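Side-chain contact in PduO-type ATP--cob(I)alamin adenosyltransferase (PDB 1WOZ), which probably transfers the adenosyl group of ATP to cob(I)alamin, and is built as a bundle of long helices: residues A[136-139]-A[140-144]. Sequence-based numbering, arbitrary orientation.
Sequences PEIN and RMIIV
Asn-139 meets Met-141 and Ile-142 as the N-cap of helix 140-163, where the loop after helix 109-134 turns back into the helical bundle; Ile-138 and Ile-143 add a hydrophobic staple. Asparagine suits this place because its short side chain carries an acceptor that can bend round to a first-turn amide lacking a helical carbonyl partner. Its CB lies 4.0 Å from CD1 of Ile-142. With CG anti to the backbone N (chi1 178°), the amide swings forward over the start of the helix. There OD1 accepts from Met-141 N at 2.9 Å, a fairly straight bond at N-H...O 156°, although the donor sits well above the amide plane. OD1 also lies 3.3 Å from Met-141 CB, and the two side chains run at a slant to one another. At the other tip, ND2 donates to the carbonyl O of Ile-77 and to Asp-67 OD2, so that both ends of the amide are held and its rotation is fixed; the nearby carboxylate would probably polarise the group.

Three residues on from the cap, Ile-142 N donates to Asn-139 O at 3.0 Å. The buried side chain of Ile-142 packs against Phe-27 of helix 23-44 and Ile-64 and Leu-68 of helix 48-69. In the staple, isoleucines suit both positions because their apolar side chains can close over the first turn: Ile-138 CG1 lies 4.3 Å from Ile-142 CD1, and its CD1 reaches to 4.4 Å from Ile-143 CG1.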
ATOM      1  N   PRO A 136      17.205 -15.275 -14.280  1.00 43.19           N
ATOM      2  CA  PRO A 136      18.192 -14.505 -15.048  1.00 43.09           C
ATOM      3  C   PRO A 136      17.785 -14.122 -16.479  1.00 43.11           C
ATOM      4  O   PRO A 136      18.448 -13.317 -17.118  1.00 43.73           O
ATOM      5  CB  PRO A 136      19.424 -15.410 -15.026  1.00 42.59           C
ATOM      6  CG  PRO A 136      19.326 -16.058 -13.683  1.00 44.71           C
ATOM      7  CD  PRO A 136      17.845 -16.420 -13.604  1.00 43.85           C
ATOM      8  N   GLU A 137      16.701 -14.696 -16.979  1.00 43.52           N
ATOM      9  CA  GLU A 137      16.249 -14.398 -18.331  1.00 44.65           C
ATOM     10  C   GLU A 137      15.438 -13.102 -18.410  1.00 43.40           C
ATOM     11  O   GLU A 137      15.126 -12.628 -19.497  1.00 44.81           O
ATOM     12  CB  GLU A 137      15.397 -15.552 -18.864  1.00 47.28           C
ATOM     13  CG  GLU A 137      15.704 -16.901 -18.231  1.00 51.34           C
ATOM     14  CD  GLU A 137      15.430 -16.919 -16.730  1.00 52.82           C
ATOM     15  OE1 GLU A 137      14.310 -16.542 -16.327  1.00 54.43           O
ATOM     16  OE2 GLU A 137      16.332 -17.307 -15.959  1.00 54.77           O
ATOM     17  N   ILE A 138      15.084 -12.526 -17.273  1.00 41.33           N
ATOM     18  CA  ILE A 138      14.300 -11.299 -17.310  1.00 39.90           C
ATOM     19  C   ILE A 138      15.028 -10.194 -18.076  1.00 37.96           C
ATOM     20  O   ILE A 138      16.235 -10.004 -17.928  1.00 37.40           O
ATOM     21  CB  ILE A 138      13.941 -10.813 -15.878  1.00 40.70           C
ATOM     22  CG1 ILE A 138      13.595  -9.324 -15.901  1.00 40.60           C
ATOM     23  CG2 ILE A 138      15.085 -11.099 -14.918  1.00 43.09           C
ATOM     24  CD1 ILE A 138      13.449  -8.714 -14.548  1.00 43.06           C
ATOM     25  N   ASN A 139      14.282  -9.486 -18.915  1.00 35.62           N
ATOM     26  CA  ASN A 139      14.811  -8.382 -19.704  1.00 33.67           C
ATOM     27  C   ASN A 139      15.260  -7.253 -18.760  1.00 33.84           C
ATOM     28  O   ASN A 139      14.451  -6.675 -18.042  1.00 31.75           O
ATOM     29  CB  ASN A 139      13.717  -7.891 -20.664  1.00 31.97           C
ATOM     30  CG  ASN A 139      14.145  -6.695 -21.504  1.00 30.77           C
ATOM     31  OD1 ASN A 139      15.265  -6.189 -21.391  1.00 28.66           O
ATOM     32  ND2 ASN A 139      13.239  -6.231 -22.347  1.00 29.83           N
ATOM     33  N   ARG A 140      16.559  -6.957 -18.768  1.00 34.05           N
ATOM     34  CA  ARG A 140      17.151  -5.920 -17.918  1.00 34.33           C
ATOM     35  C   ARG A 140      16.518  -4.530 -18.106  1.00 31.82           C
ATOM     36  O   ARG A 140      16.505  -3.710 -17.182  1.00 30.39           O
ATOM     37  CB  ARG A 140      18.662  -5.855 -18.203  1.00 39.62           C
ATOM     38  CG  ARG A 140      19.456  -4.816 -17.405  1.00 47.96           C
ATOM     39  CD  ARG A 140      19.530  -5.166 -15.914  1.00 54.01           C
ATOM     40  NE  ARG A 140      20.361  -4.235 -15.138  1.00 58.44           N
ATOM     41  CZ  ARG A 140      21.675  -4.071 -15.302  1.00 60.16           C
ATOM     42  NH1 ARG A 140      22.328  -4.773 -16.222  1.00 60.77           N
ATOM     43  NH2 ARG A 140      22.342  -3.211 -14.531  1.00 59.98           N
HETATM   44  N   MSE A 141      15.990  -4.266 -19.296  1.00 28.85           N
HETATM   45  CA  MSE A 141      15.376  -2.977 -19.575  1.00 26.80           C
HETATM   46  C   MSE A 141      14.137  -2.730 -18.698  1.00 24.45           C
HETATM   47  O   MSE A 141      13.690  -1.595 -18.529  1.00 22.77           O
HETATM   48  CB  MSE A 141      14.992  -2.871 -21.051  1.00 29.44           C
HETATM   49  CG  MSE A 141      14.858  -1.433 -21.544  1.00 32.76           C
HETATM   50 SE   MSE A 141      16.556  -0.372 -21.429  1.00 42.59          SE
HETATM   51  CE  MSE A 141      17.797  -1.777 -21.180  1.00 32.78           C
ATOM     52  N   ILE A 142      13.590  -3.798 -18.155  1.00 22.83           N
ATOM     53  CA  ILE A 142      12.415  -3.699 -17.296  1.00 23.46           C
ATOM     54  C   ILE A 142      12.786  -2.996 -15.996  1.00 23.47           C
ATOM     55  O   ILE A 142      12.048  -2.131 -15.509  1.00 21.06           O
ATOM     56  CB  ILE A 142      11.862  -5.093 -17.006  1.00 23.13           C
ATOM     57  CG1 ILE A 142      11.184  -5.622 -18.282  1.00 21.96           C
ATOM     58  CG2 ILE A 142      10.861  -5.061 -15.832  1.00 23.72           C
ATOM     59  CD1 ILE A 142      10.735  -7.066 -18.160  1.00 23.12           C
ATOM     60  N   ILE A 143      13.937  -3.362 -15.436  1.00 23.91           N
ATOM     61  CA  ILE A 143      14.384  -2.735 -14.200  1.00 24.30           C
ATOM     62  C   ILE A 143      14.701  -1.263 -14.487  1.00 23.45           C
ATOM     63  O   ILE A 143      14.378  -0.374 -13.683  1.00 21.73           O
ATOM     64  CB  ILE A 143      15.605  -3.471 -13.626  1.00 26.63           C
ATOM     65  CG1 ILE A 143      15.205  -4.923 -13.308  1.00 31.36           C
ATOM     66  CG2 ILE A 143      16.091  -2.775 -12.371  1.00 29.44           C
ATOM     67  CD1 ILE A 143      16.319  -5.801 -12.713  1.00 31.51           C
ATOM     68  N   VAL A 144      15.299  -0.993 -15.645  1.00 21.12           N
ATOM     69  CA  VAL A 144      15.588   0.394 -16.004  1.00 21.63           C
ATOM     70  C   VAL A 144      14.294   1.205 -16.123  1.00 20.90           C
ATOM     71  O   VAL A 144      14.220   2.357 -15.643  1.00 19.98           O
ATOM     72  CB  VAL A 144      16.349   0.498 -17.335  1.00 21.33           C
ATOM     73  CG1 VAL A 144      16.689   1.964 -17.626  1.00 22.58           C
ATOM     74  CG2 VAL A 144      17.631  -0.349 -17.248  1.00 24.04           C
TER